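PDB 6GRL: beta-hydroxyacid dehydrogenase, 3-hydroxyisobutyrate dehydrogenase from Saccharomonospora xinjiangensis XJ-54, which is an S-selective imine reductase of the reductive-amination type, an oxidoreductase that probably takes its hydride from NADPH. Local coordinates for residues G249-Q254 / S296-L301; L204-A209 / I262-S267. All coordinates share one frame; numbering follows the deposited sequence.

Overall arrangement
Both contacts lie in the helical C-terminal part of the chain, on the same side of the molecular centre, and both use helix 251-267. Interaction 1 sits at the N-terminal end of that helix, where it meets S297 and L298, near the short helix 299-302; interaction 2 sits at the other end, where it meets the last turns of the long helix 181-209. Their centres are about 23 Å apart and their nearest atoms about 8 Å, so they do not touch. Interaction 1 is buried, whereas interaction 2 lies at the surface. Helix 273-287 contributes residues around both. The Rossmann-type N-terminal part, which probably binds the nucleotide, takes part in neither.

Interaction 1. Residues G249-Q254 / S296-L301; sequences GSLRVQ and SSLFEL
L251 reaches across to S297 and L298 with one methyl, CD1, and the apolar part of the contact rests on that group. L251 CD1 lies 3.4 Å from S297 OG, a van der Waals touch of a methyl on a hydroxyl oxygen, and 4.2 Å from L298 CD2. CG of L251 is anti to the carbonyl carbon (chi1 -81°) and CD1 continues the extended chain, which carries this methyl out to the other segment. L298 leans in only with its end. R285 of helix 273-287 touches both L251 and S297.

The contact joins the first turn of helix 251-267 to the 3-10 turn at 296-297 inside the helical C-terminal domain of this reductive-aminase-like family. S250 is the N-cap of that helix: its OG accepts a weak bond from V253 N at 3.3 Å, which gives one of the amides at the helix start a partner.

The polar groups bond on their own side or to neighbours outside the two segments. S297 OG, although touched by the methyl, is hydrogen-bonded to G294 O. The amide of Q254 folds back on the loop before its helix, Q254 NE2 donating to G249 O over 2.7 Å with an N-H...O angle of 156°; the acceptor lies near the amide plane, but the donor sits 42° out of the carbonyl plane. D247 ties the two sides together indirectly, because its OD2 accepts from S296 N and its OD1 takes a weak bond from Q254 NE2.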
ATOM      1  N   GLY A 249      22.350  13.724 -16.872  1.00 28.10           N
ATOM      2  CA  GLY A 249      23.699  14.227 -17.008  1.00 30.45           C
ATOM      3  C   GLY A 249      24.662  13.516 -16.075  1.00 29.52           C
ATOM      4  O   GLY A 249      24.280  12.746 -15.191  1.00 30.50           O
ATOM      5  N   SER A 250      25.948  13.779 -16.290  1.00 31.38           N
ATOM      6  CA  SER A 250      26.971  13.198 -15.434  1.00 31.78           C
ATOM      7  C   SER A 250      26.836  13.735 -14.013  1.00 28.91           C
ATOM      8  O   SER A 250      26.311  14.827 -13.786  1.00 28.46           O
ATOM      9  CB  SER A 250      28.366  13.504 -15.978  1.00 35.40           C
ATOM     10  OG  SER A 250      28.691  14.872 -15.808  1.00 36.67           O
ATOM     11  N   LEU A 251      27.319  12.947 -13.050  1.00 27.03           N
ATOM     12  CA  LEU A 251      27.246  13.370 -11.656  1.00 26.86           C
ATOM     13  C   LEU A 251      28.048  14.640 -11.411  1.00 26.95           C
ATOM     14  O   LEU A 251      27.712  15.420 -10.514  1.00 27.37           O
ATOM     15  CB  LEU A 251      27.728  12.247 -10.740  1.00 27.52           C
ATOM     16  CG  LEU A 251      26.676  11.171 -10.465  1.00 26.74           C
ATOM     17  CD1 LEU A 251      27.283  10.020  -9.694  1.00 31.44           C
ATOM     18  CD2 LEU A 251      25.491  11.761  -9.713  1.00 24.16           C
ATOM     19  N   ARG A 252      29.109  14.862 -12.191  1.00 26.11           N
ATOM     20  CA  ARG A 252      29.872  16.098 -12.059  0.62 26.41           C
ATOM     21  C   ARG A 252      29.017  17.309 -12.409  1.00 25.36           C
ATOM     22  O   ARG A 252      29.079  18.341 -11.730  1.00 25.18           O
ATOM     23  CB  ARG A 252      31.117  16.043 -12.944  0.62 27.67           C
ATOM     24  CG  ARG A 252      32.277  15.275 -12.336  0.62 29.03           C
ATOM     25  CD  ARG A 252      33.461  15.212 -13.289  0.62 30.33           C
ATOM     26  NE  ARG A 252      33.620  13.884 -13.875  0.62 32.85           N
ATOM     27  CZ  ARG A 252      34.331  12.906 -13.324  0.62 32.23           C
ATOM     28  NH1 ARG A 252      34.957  13.105 -12.172  0.62 32.77           N
ATOM     29  NH2 ARG A 252      34.419  11.727 -13.926  0.62 32.98           N
ATOM     30  N   VAL A 253      28.211  17.199 -13.466  1.00 25.51           N
ATOM     31  CA  VAL A 253      27.326  18.295 -13.847  1.00 25.98           C
ATOM     32  C   VAL A 253      26.221  18.475 -12.814  1.00 27.58           C
ATOM     33  O   VAL A 253      25.878  19.604 -12.440  1.00 24.98           O
ATOM     34  CB  VAL A 253      26.754  18.047 -15.256  1.00 26.02           C
ATOM     35  CG1 VAL A 253      25.637  19.032 -15.564  1.00 26.36           C
ATOM     36  CG2 VAL A 253      27.857  18.142 -16.300  1.00 28.46           C
ATOM     37  N   GLN A 254      25.652  17.368 -12.326  1.00 22.60           N
ATOM     38  CA  GLN A 254      24.562  17.468 -11.361  1.00 21.67           C
ATOM     39  C   GLN A 254      25.047  18.031 -10.030  1.00 26.74           C
ATOM     40  O   GLN A 254      24.326  18.794  -9.377  1.00 27.15           O
ATOM     41  CB  GLN A 254      23.911  16.100 -11.155  1.00 21.48           C
ATOM     42  CG  GLN A 254      23.507  15.388 -12.437  1.00 22.60           C
ATOM     43  CD  GLN A 254      22.599  14.196 -12.183  1.00 23.56           C
ATOM     44  OE1 GLN A 254      21.894  14.136 -11.175  1.00 22.39           O
ATOM     45  NE2 GLN A 254      22.625  13.231 -13.097  1.00 28.23           N
ATOM     46  N   SER A 296      21.119   7.443 -10.389  1.00 23.39           N
ATOM     47  CA  SER A 296      20.752   6.119  -9.901  1.00 23.96           C
ATOM     48  C   SER A 296      21.928   5.414  -9.237  1.00 25.11           C
ATOM     49  O   SER A 296      21.727   4.552  -8.374  1.00 25.46           O
ATOM     50  CB  SER A 296      20.199   5.270 -11.046  1.00 24.54           C
ATOM     51  OG  SER A 296      21.173   5.073 -12.055  1.00 26.59           O
ATOM     52  N   SER A 297      23.159   5.773  -9.612  1.00 25.81           N
ATOM     53  CA  SER A 297      24.334   5.141  -9.024  1.00 27.08           C
ATOM     54  C   SER A 297      24.524   5.510  -7.559  1.00 26.70           C
ATOM     55  O   SER A 297      25.263   4.820  -6.851  1.00 27.74           O
ATOM     56  CB  SER A 297      25.587   5.512  -9.820  1.00 27.95           C
ATOM     57  OG  SER A 297      25.941   6.869  -9.615  1.00 27.21           O
ATOM     58  N   LEU A 298      23.876   6.580  -7.088  1.00 25.34           N
ATOM     59  CA  LEU A 298      23.958   6.929  -5.675  1.00 25.00           C
ATOM     60  C   LEU A 298      23.335   5.860  -4.788  1.00 25.12           C
ATOM     61  O   LEU A 298      23.612   5.829  -3.584  1.00 25.25           O
ATOM     62  CB  LEU A 298      23.280   8.277  -5.427  1.00 23.60           C
ATOM     63  CG  LEU A 298      23.844   9.449  -6.235  1.00 23.47           C
ATOM     64  CD1 LEU A 298      23.070  10.727  -5.948  1.00 22.21           C
ATOM     65  CD2 LEU A 298      25.330   9.642  -5.958  1.00 24.56           C
ATOM     66  N   PHE A 299      22.503   4.984  -5.359  1.00 25.17           N
ATOM     67  CA  PHE A 299      21.938   3.881  -4.591  1.00 27.46           C
ATOM     68  C   PHE A 299      23.025   2.964  -4.048  1.00 30.10           C
ATOM     69  O   PHE A 299      22.833   2.324  -3.007  1.00 27.26           O
ATOM     70  CB  PHE A 299      20.959   3.094  -5.460  1.00 25.53           C
ATOM     71  CG  PHE A 299      20.134   2.101  -4.698  1.00 25.66           C
ATOM     72  CD1 PHE A 299      19.148   2.526  -3.824  1.00 26.43           C
ATOM     73  CD2 PHE A 299      20.338   0.742  -4.862  1.00 27.07           C
ATOM     74  CE1 PHE A 299      18.386   1.610  -3.120  1.00 26.12           C
ATOM     75  CE2 PHE A 299      19.577  -0.179  -4.167  1.00 28.35           C
ATOM     76  CZ  PHE A 299      18.599   0.257  -3.293  1.00 26.04           C
ATOM     77  N   GLU A 300      24.171   2.892  -4.730  1.00 28.11           N
ATOM     78  CA  GLU A 300      25.270   2.065  -4.245  1.00 29.73           C
ATOM     79  C   GLU A 300      25.831   2.588  -2.929  1.00 29.66           C
ATOM     80  O   GLU A 300      26.395   1.814  -2.147  1.00 31.16           O
ATOM     81  CB  GLU A 300      26.377   1.990  -5.298  1.00 30.94           C
ATOM     82  CG  GLU A 300      25.947   1.336  -6.600  1.00 32.99           C
ATOM     83  CD  GLU A 300      25.647  -0.142  -6.441  1.00 38.28           C
ATOM     84  OE1 GLU A 300      26.348  -0.814  -5.656  1.00 39.84           O
ATOM     85  OE2 GLU A 300      24.705  -0.630  -7.100  1.00 39.66           O
ATOM     86  N   LEU A 301      25.686   3.889  -2.666  1.00 29.01           N
ATOM     87  CA  LEU A 301      26.148   4.462  -1.411  1.00 29.97           C
ATOM     88  C   LEU A 301      25.152   4.269  -0.276  1.00 31.24           C
ATOM     89  O   LEU A 301      25.554   4.276   0.892  1.00 33.74           O
ATOM     90  CB  LEU A 301      26.437   5.956  -1.586  1.00 28.30           C
ATOM     91  CG  LEU A 301      27.639   6.320  -2.458  1.00 29.67           C
ATOM     92  CD1 LEU A 301      27.704   7.823  -2.667  1.00 27.65           C
ATOM     93  CD2 LEU A 301      28.925   5.803  -1.833  1.00 32.82           C
TER

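Interaction 2. Residues L204-A209 / I262-S267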
ATOM      1  N   LEU A 204       7.429  24.821  -2.613  1.00 16.57           N
ATOM      2  CA  LEU A 204       6.527  25.967  -2.543  1.00 17.85           C
ATOM      3  C   LEU A 204       7.101  27.059  -1.650  1.00 21.06           C
ATOM      4  O   LEU A 204       6.915  28.253  -1.918  1.00 21.94           O
ATOM      5  CB  LEU A 204       5.155  25.529  -2.032  1.00 18.09           C
ATOM      6  CG  LEU A 204       4.361  24.545  -2.891  1.00 21.52           C
ATOM      7  CD1 LEU A 204       3.034  24.227  -2.228  1.00 23.28           C
ATOM      8  CD2 LEU A 204       4.143  25.096  -4.289  1.00 22.74           C
ATOM      9  N   SER A 205       7.802  26.670  -0.581  1.00 16.81           N
ATOM     10  CA  SER A 205       8.444  27.656   0.282  1.00 17.38           C
ATOM     11  C   SER A 205       9.477  28.471  -0.486  1.00 18.56           C
ATOM     12  O   SER A 205       9.615  29.680  -0.263  1.00 20.33           O
ATOM     13  CB  SER A 205       9.097  26.963   1.479  1.00 17.40           C
ATOM     14  OG  SER A 205       8.133  26.301   2.278  1.00 22.90           O
ATOM     15  N   VAL A 206      10.206  27.828  -1.400  1.00 18.52           N
ATOM     16  CA  VAL A 206      11.224  28.538  -2.170  1.00 17.96           C
ATOM     17  C   VAL A 206      10.580  29.592  -3.064  1.00 18.15           C
ATOM     18  O   VAL A 206      10.999  30.755  -3.078  1.00 21.00           O
ATOM     19  CB  VAL A 206      12.071  27.549  -2.990  1.00 16.45           C
ATOM     20  CG1 VAL A 206      12.960  28.301  -3.969  1.00 17.68           C
ATOM     21  CG2 VAL A 206      12.911  26.677  -2.071  1.00 19.78           C
ATOM     22  N   VAL A 207       9.551  29.203  -3.821  1.00 17.39           N
ATOM     23  CA  VAL A 207       8.961  30.141  -4.773  1.00 18.56           C
ATOM     24  C   VAL A 207       8.167  31.222  -4.055  1.00 18.48           C
ATOM     25  O   VAL A 207       8.041  32.344  -4.559  1.00 21.47           O
ATOM     26  CB  VAL A 207       8.095  29.398  -5.808  1.00 19.10           C
ATOM     27  CG1 VAL A 207       8.917  28.350  -6.527  1.00 17.88           C
ATOM     28  CG2 VAL A 207       6.875  28.769  -5.150  1.00 19.23           C
ATOM     29  N   HIS A 208       7.621  30.918  -2.874  1.00 20.14           N
ATOM     30  CA  HIS A 208       6.894  31.936  -2.124  1.00 21.96           C
ATOM     31  C   HIS A 208       7.831  33.038  -1.649  1.00 23.77           C
ATOM     32  O   HIS A 208       7.474  34.222  -1.683  1.00 25.66           O
ATOM     33  CB  HIS A 208       6.163  31.303  -0.941  1.00 25.43           C
ATOM     34  CG  HIS A 208       5.292  32.263  -0.191  1.00 29.66           C
ATOM     35  ND1 HIS A 208       5.727  32.949   0.922  1.00 32.09           N
ATOM     36  CD2 HIS A 208       4.017  32.662  -0.405  1.00 31.51           C
ATOM     37  CE1 HIS A 208       4.753  33.723   1.368  1.00 33.27           C
ATOM     38  NE2 HIS A 208       3.705  33.568   0.580  1.00 32.83           N
ATOM     39  N   ALA A 209       9.036  32.670  -1.207  1.00 20.62           N
ATOM     40  CA  ALA A 209      10.017  33.667  -0.801  1.00 19.44           C
ATOM     41  C   ALA A 209      10.461  34.540  -1.966  1.00 24.33           C
ATOM     42  O   ALA A 209      10.984  35.637  -1.741  1.00 26.74           O
ATOM     43  CB  ALA A 209      11.230  32.984  -0.169  1.00 22.08           C
ATOM     44  N   ILE A 262      21.340  24.644  -3.496  1.00 22.48           N
ATOM     45  CA  ILE A 262      21.458  24.863  -2.057  1.00 19.96           C
ATOM     46  C   ILE A 262      21.680  26.340  -1.759  1.00 20.65           C
ATOM     47  O   ILE A 262      21.064  26.903  -0.847  1.00 20.59           O
ATOM     48  CB  ILE A 262      22.589  23.994  -1.478  1.00 20.58           C
ATOM     49  CG1 ILE A 262      22.271  22.509  -1.656  1.00 20.50           C
ATOM     50  CG2 ILE A 262      22.825  24.329  -0.013  1.00 21.04           C
ATOM     51  CD1 ILE A 262      23.492  21.614  -1.585  1.00 20.78           C
ATOM     52  N   SER A 263      22.557  26.991  -2.526  1.00 21.40           N
ATOM     53  CA  SER A 263      22.863  28.395  -2.271  1.00 22.27           C
ATOM     54  C   SER A 263      21.629  29.272  -2.441  1.00 22.46           C
ATOM     55  O   SER A 263      21.403  30.196  -1.653  1.00 23.45           O
ATOM     56  CB  SER A 263      23.987  28.859  -3.197  1.00 31.22           C
ATOM     57  OG  SER A 263      24.289  30.227  -2.987  1.00 37.71           O
ATOM     58  N   HIS A 264      20.807  28.987  -3.455  1.00 23.07           N
ATOM     59  CA  HIS A 264      19.656  29.841  -3.731  1.00 25.00           C
ATOM     60  C   HIS A 264      18.601  29.728  -2.636  1.00 24.52           C
ATOM     61  O   HIS A 264      18.138  30.744  -2.103  1.00 24.98           O
ATOM     62  CB  HIS A 264      19.059  29.496  -5.096  1.00 27.25           C
ATOM     63  CG  HIS A 264      17.727  30.132  -5.347  1.00 24.39           C
ATOM     64  ND1 HIS A 264      16.581  29.398  -5.572  1.00 23.76           N
ATOM     65  CD2 HIS A 264      17.356  31.433  -5.393  1.00 24.41           C
ATOM     66  CE1 HIS A 264      15.565  30.221  -5.756  1.00 22.62           C
ATOM     67  NE2 HIS A 264      16.007  31.461  -5.651  1.00 23.02           N
ATOM     68  N   ARG A 265      18.205  28.502  -2.283  1.00 23.56           N
ATOM     69  CA  ARG A 265      17.146  28.344  -1.291  1.00 18.94           C
ATOM     70  C   ARG A 265      17.610  28.788   0.092  1.00 21.58           C
ATOM     71  O   ARG A 265      16.828  29.359   0.859  1.00 21.05           O
ATOM     72  CB  ARG A 265      16.648  26.897  -1.265  1.00 18.02           C
ATOM     73  CG  ARG A 265      17.667  25.862  -0.820  1.00 19.69           C
ATOM     74  CD  ARG A 265      17.251  24.471  -1.277  1.00 18.34           C
ATOM     75  NE  ARG A 265      16.109  23.953  -0.528  1.00 18.45           N
ATOM     76  CZ  ARG A 265      15.051  23.368  -1.084  1.00 19.07           C
ATOM     77  NH1 ARG A 265      14.060  22.917  -0.325  1.00 15.55           N
ATOM     78  NH2 ARG A 265      14.981  23.239  -2.401  1.00 18.71           N
ATOM     79  N   GLU A 266      18.883  28.555   0.422  1.00 21.03           N
ATOM     80  CA  GLU A 266      19.384  28.980   1.725  1.00 22.09           C
ATOM     81  C   GLU A 266      19.514  30.495   1.810  1.00 23.89           C
ATOM     82  O   GLU A 266      19.389  31.065   2.900  1.00 24.70           O
ATOM     83  CB  GLU A 266      20.722  28.301   2.023  1.00 23.53           C
ATOM     84  CG  GLU A 266      20.577  26.844   2.438  1.00 21.97           C
ATOM     85  CD  GLU A 266      21.882  26.226   2.901  1.00 25.01           C
ATOM     86  OE1 GLU A 266      22.950  26.826   2.659  1.00 28.62           O
ATOM     87  OE2 GLU A 266      21.834  25.136   3.510  1.00 26.92           O
ATOM     88  N   SER A 267      19.753  31.165   0.678  1.00 22.31           N
ATOM     89  CA  SER A 267      19.757  32.623   0.663  1.00 24.46           C
ATOM     90  C   SER A 267      18.371  33.198   0.921  1.00 26.26           C
ATOM     91  O   SER A 267      18.257  34.377   1.271  1.00 30.03           O
ATOM     92  CB  SER A 267      20.295  33.140  -0.672  1.00 28.28           C
ATOM     93  OG  SER A 267      19.359  32.935  -1.716  1.00 26.59           O
TER
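Two helices of the C-terminal helical domain meet here near their ends, the last turns of the long helix 181-209 against those of helix 251-267. Their nearest alpha carbons, V206 CA and R265 CA, are 6.0 Å apart, and V206 is the residue that fills the space between, its two methyls parting to different neighbours. V206 CG1, anti to the backbone N (chi1 170°), meets the H264 ring obliquely, 3.7 Å from H264 CE1. The polar ends of H264 and R265 are held elsewhere: R265 NH1 forms a salt bridge with E271, and H264 NE2 is hydrogen-bonded to E210. With an alanine in place of V206, the H264 ring and the guanidinium face of R265 would probably lose their methyl neighbours, and a gap would be likely to open between the helices. V206 CG2 packs 3.8 Å from R265 CB. The arginine bends at chi3 (-72°), bringing its flat group back over the same methyl, and V206 CG2 thus lies over one face of the R265 guanidinium, 4.0 Å above its plane and over its centre.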